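Local coordinates for protein THB11 (Chlamydomonas reinhardtii, PDB 6TD7) that binds heme and, at its iron, cyanide as the truncated hemoglobin domain of a longer protein, probably also binding oxygen and possibly taking part in nitrite reduction, at residues D22-K25 with K26-L30; L109-P112 with E113-G117. All blocks are in the same frame, centred on the assembly; numbering follows the deposited sequence.

Contact 1: residues D22-K25 with K26-L30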
loop_
_atom_site.group_PDB
_atom_site.type_symbol
_atom_site.label_atom_id
_atom_site.label_comp_id
_atom_site.label_asym_id
_atom_site.label_seq_id
_atom_site.Cartn_x
_atom_site.Cartn_y
_atom_site.Cartn_z
ATOM N N ASP A 22 16.473 -2.846 4.285
ATOM C CA ASP A 22 16.031 -3.606 5.449
ATOM C C ASP A 22 14.851 -2.927 6.134
ATOM O O ASP A 22 13.947 -3.601 6.641
ATOM C CB ASP A 22 17.192 -3.789 6.425
ATOM C CG ASP A 22 16.796 -4.575 7.658
ATOM O OD1 ASP A 22 16.290 -5.706 7.504
ATOM O OD2 ASP A 22 16.996 -4.064 8.781
ATOM N N VAL A 23 14.838 -1.593 6.151
ATOM C CA VAL A 23 13.718 -0.878 6.751
ATOM C C VAL A 23 12.468 -1.014 5.890
ATOM O O VAL A 23 11.365 -1.215 6.412
ATOM C CB VAL A 23 14.087 0.599 6.979
ATOM C CG1 VAL A 23 12.872 1.372 7.462
ATOM C CG2 VAL A 23 15.227 0.706 7.980
ATOM N N VAL A 24 12.607 -0.887 4.570
ATOM C CA VAL A 24 11.450 -1.047 3.690
ATOM C C VAL A 24 10.807 -2.412 3.905
ATOM O O VAL A 24 9.581 -2.530 4.017
ATOM C CB VAL A 24 11.857 -0.848 2.219
ATOM C CG1 VAL A 24 10.703 -1.216 1.296
ATOM C CG2 VAL A 24 12.301 0.589 1.986
ATOM N N LYS A 25 11.622 -3.465 3.948
ATOM C CA LYS A 25 11.089 -4.808 4.156
ATOM C C LYS A 25 10.274 -4.881 5.442
ATOM O O LYS A 25 9.166 -5.429 5.463
ATOM C CB LYS A 25 12.237 -5.817 4.189
ATOM C CG LYS A 25 12.299 -6.739 2.985
ATOM C CD LYS A 25 13.693 -7.329 2.812
ATOM C CE LYS A 25 13.676 -8.529 1.876
ATOM N NZ LYS A 25 15.029 -9.135 1.703
ATOM N N LYS A 26 10.814 -4.329 6.530
ATOM C CA LYS A 26 10.128 -4.396 7.817
ATOM C C LYS A 26 8.885 -3.515 7.848
ATOM O O LYS A 26 7.900 -3.867 8.510
ATOM C CB LYS A 26 11.114 -4.023 8.926
ATOM C CG LYS A 26 12.183 -5.094 9.115
ATOM C CD LYS A 26 13.315 -4.696 10.035
ATOM C CE LYS A 26 14.269 -5.886 10.204
ATOM N NZ LYS A 26 15.629 -5.520 10.697
ATOM N N VAL A 27 8.895 -2.387 7.134
ATOM C CA VAL A 27 7.688 -1.571 7.007
ATOM C C VAL A 27 6.567 -2.384 6.367
ATOM O O VAL A 27 5.440 -2.432 6.877
ATOM C CB VAL A 27 7.985 -0.298 6.194
ATOM C CG1 VAL A 27 6.690 0.383 5.767
ATOM C CG2 VAL A 27 8.852 0.667 6.993
ATOM N N VAL A 28 6.855 -3.024 5.230
ATOM C CA VAL A 28 5.826 -3.783 4.524
ATOM C C VAL A 28 5.325 -4.938 5.381
ATOM O O VAL A 28 4.125 -5.236 5.409
ATOM C CB VAL A 28 6.361 -4.291 3.172
ATOM C CG1 VAL A 28 5.292 -5.124 2.455
ATOM C CG2 VAL A 28 6.801 -3.131 2.313
ATOM N N GLU A 29 6.229 -5.616 6.090
ATOM C CA GLU A 29 5.802 -6.754 6.899
ATOM C C GLU A 29 4.921 -6.302 8.057
ATOM O O GLU A 29 3.929 -6.961 8.386
ATOM C CB GLU A 29 7.018 -7.528 7.404
ATOM C CG GLU A 29 7.715 -8.322 6.307
ATOM C CD GLU A 29 9.064 -8.881 6.724
ATOM O OE1 GLU A 29 9.578 -8.494 7.795
ATOM O OE2 GLU A 29 9.614 -9.709 5.968
ATOM N N LEU A 30 5.265 -5.175 8.682
ATOM C CA LEU A 30 4.421 -4.634 9.743
ATOM C C LEU A 30 3.087 -4.152 9.186
ATOM O O LEU A 30 2.034 -4.378 9.796
ATOM C CB LEU A 30 5.177 -3.504 10.434
ATOM C CG LEU A 30 4.579 -2.787 11.636
ATOM C CD1 LEU A 30 4.090 -3.777 12.674
ATOM C CD2 LEU A 30 5.652 -1.859 12.206
#
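The carboxylate of Asp22 is the flat group that meets Lys26 one turn further along the helix. Lys26 comes to the carboxylate on the OD2 side, and NZ donates to the syn lone pair of Asp22 OD2 at 2.8 Å, forming a salt bridge. Lys26 CE stands off to one side of the carboxylate plane, while NZ is also 3.3 Å from Asp22 OD1, so the ammonium is nearer OD2 than OD1. Torsions on both partners account for this i to i+4 pairing. Asp22 places CG opposite its backbone N (chi1 -180°), and the extended Lys26 chain leaves beside its own backbone N and runs back over the preceding turn, with CG 3.4 Å from Asp22 O.

The same carbonyl of Asp22 also accepts the Lys26 amide. The helical ladder continues with Val27 N to Val23 O at 2.8 Å and Val28 N to Val24 O at 3.0 Å, the latter with an N-H...O angle of 169°. In both later valines the CG2 branch leans toward the accepting oxygen, Val28 CG2 lying 3.3 Å from Val24 O; Val27 CG2 also meets Val23 CG1 at 4.1 Å.

Charged and apolar residues thus take different sides, as in an amphipathic helix. Val24 and Val28 pack on Val61 of helix 50-64, and Val28 also on Gln57, which lines the cyanide pocket. Val27 and Leu30 turn to helix 92-108, meeting Phe102 and Ala105 respectively, so helix 21-36 lies against two helices of the globin fold.

Contact 2: residues L109-P112 with E113-G117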
loop_
_atom_site.group_PDB
_atom_site.type_symbol
_atom_site.label_atom_id
_atom_site.label_comp_id
_atom_site.label_asym_id
_atom_site.label_seq_id
_atom_site.Cartn_x
_atom_site.Cartn_y
_atom_site.Cartn_z
ATOM N N LEU A 109 8.883 2.150 12.906
ATOM C CA LEU A 109 10.254 1.787 12.574
ATOM C C LEU A 109 11.198 2.983 12.578
ATOM O O LEU A 109 12.384 2.821 12.274
ATOM C CB LEU A 109 10.288 1.075 11.218
ATOM C CG LEU A 109 9.773 -0.364 11.342
ATOM C CD1 LEU A 109 9.218 -0.900 10.039
ATOM C CD2 LEU A 109 10.886 -1.275 11.858
ATOM N N GLY A 110 10.708 4.169 12.924
ATOM C CA GLY A 110 11.559 5.321 13.116
ATOM C C GLY A 110 11.663 6.293 11.965
ATOM O O GLY A 110 12.535 7.170 12.000
ATOM N N ALA A 111 10.810 6.185 10.959
ATOM C CA ALA A 111 10.868 7.127 9.847
ATOM C C ALA A 111 10.301 8.473 10.281
ATOM O O ALA A 111 9.228 8.518 10.894
ATOM C CB ALA A 111 10.090 6.594 8.648
ATOM N N PRO A 112 10.968 9.584 9.976
ATOM C CA PRO A 112 10.448 10.894 10.384
ATOM C C PRO A 112 9.237 11.314 9.564
ATOM O O PRO A 112 9.037 10.888 8.426
ATOM C CB PRO A 112 11.635 11.836 10.145
ATOM C CG PRO A 112 12.410 11.190 9.059
ATOM C CD PRO A 112 12.208 9.702 9.183
ATOM N N GLU A 113 8.435 12.200 10.162
ATOM C CA GLU A 113 7.173 12.597 9.541
ATOM C C GLU A 113 7.381 13.186 8.148
ATOM O O GLU A 113 6.552 12.971 7.255
ATOM C CB GLU A 113 6.440 13.596 10.441
ATOM C CG GLU A 113 4.990 13.870 10.028
ATOM C CD GLU A 113 4.852 14.972 8.983
ATOM O OE1 GLU A 113 5.815 15.747 8.795
ATOM O OE2 GLU A 113 3.773 15.064 8.356
ATOM N N VAL A 114 8.463 13.938 7.935
ATOM C CA VAL A 114 8.659 14.571 6.629
ATOM C C VAL A 114 8.809 13.506 5.549
ATOM O O VAL A 114 8.285 13.642 4.436
ATOM C CB VAL A 114 9.864 15.531 6.667
ATOM C CG1 VAL A 114 11.170 14.776 6.857
ATOM C CG2 VAL A 114 9.914 16.383 5.403
ATOM N N LEU A 115 9.507 12.418 5.877
ATOM C CA LEU A 115 9.619 11.265 4.987
ATOM C C LEU A 115 8.279 10.560 4.817
ATOM O O LEU A 115 7.904 10.184 3.699
ATOM C CB LEU A 115 10.665 10.315 5.571
ATOM C CG LEU A 115 11.173 9.073 4.842
ATOM C CD1 LEU A 115 10.055 8.121 4.444
ATOM C CD2 LEU A 115 11.997 9.502 3.652
ATOM N N ARG A 116 7.555 10.350 5.915
ATOM C CA ARG A 116 6.267 9.677 5.818
ATOM C C ARG A 116 5.307 10.462 4.940
ATOM O O ARG A 116 4.586 9.880 4.120
ATOM C CB ARG A 116 5.671 9.477 7.207
ATOM C CG ARG A 116 6.606 8.795 8.176
ATOM C CD ARG A 116 5.858 8.239 9.368
ATOM N NE ARG A 116 5.144 9.263 10.130
ATOM C CZ ARG A 116 5.578 9.809 11.267
ATOM N NH1 ARG A 116 6.737 9.444 11.793
ATOM N NH2 ARG A 116 4.843 10.722 11.886
ATOM N N GLY A 117 5.278 11.786 5.092
ATOM C CA GLY A 117 4.393 12.590 4.270
ATOM C C GLY A 117 4.732 12.485 2.797
ATOM O O GLY A 117 3.842 12.408 1.946
#
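Ala111 and Arg116 are joined by a hydrogen bond from side chain to backbone, Arg116 NH1 to Ala111 O at 2.8 Å. The donor lies nearly on the line of the C=O bond, but the N-H...O angle is only 136°, and the oxygen stands 20° out of the guanidinium plane. A second bond, Arg116 N to Pro112 O at 3.0 Å, is the ordinary first-turn helical bond. Arg116 therefore grips two successive carbonyls, one with its side chain and one with its backbone. Pro112 occupies the N-cap, where its ring offers no polar cap and its carbonyl accepts the helical amide.

Van der Waals cover of the guanidinium is a second kind of contact. A bend at chi3 (-60°) folds the Arg116 chain back, laying one guanidinium face over Glu113 CA, which is 3.6 Å from its plane. A methionine in place of Arg116 would probably leave Ala111 O without this donor and uncover the backbone at Glu113.

Apolar contacts complete the turn. Pro112 CD meets Leu115 CB at 4.0 Å, the two side chains crossing at a slant, and Pro112 CG approaches Val114 CG1 at 4.4 Å. Ala111 CB rests 4.1 Å from Arg116 CG and more loosely against Leu115 CD1.

Just before this, helix 92-108 ends in a Schellman motif with Gly110 at positive phi, and the chain turns into helix 113-123. Ala111 and Arg116 both pack on Met106 of the preceding helix 92-108, while Leu115 reaches Leu14 and Arg17 of helix 14-17, and Ala111 and Leu115 share Val18 in the loop beyond it.

Overall arrangement
Contact 1 comes first along the chain, inside helix 21-36, and contact 2 follows at the passage from helix 92-108 into helix 113-123. The halves of each are consecutive in sequence, so neither closes a long loop, and the two stand in series without nesting or crossing. Their centres are 13 Å apart, yet they touch: the Leu109 side chain, in one of its two conformers, packs on Lys26 and Val27, setting the loop after helix 92-108 against helix 21-36. Val18 is a further common neighbour, touched by Val24, Ala111 and Leu115. Contact 2 is the further from the heme, while the side chain of Val28 in contact 1 comes within about 10 Å of it.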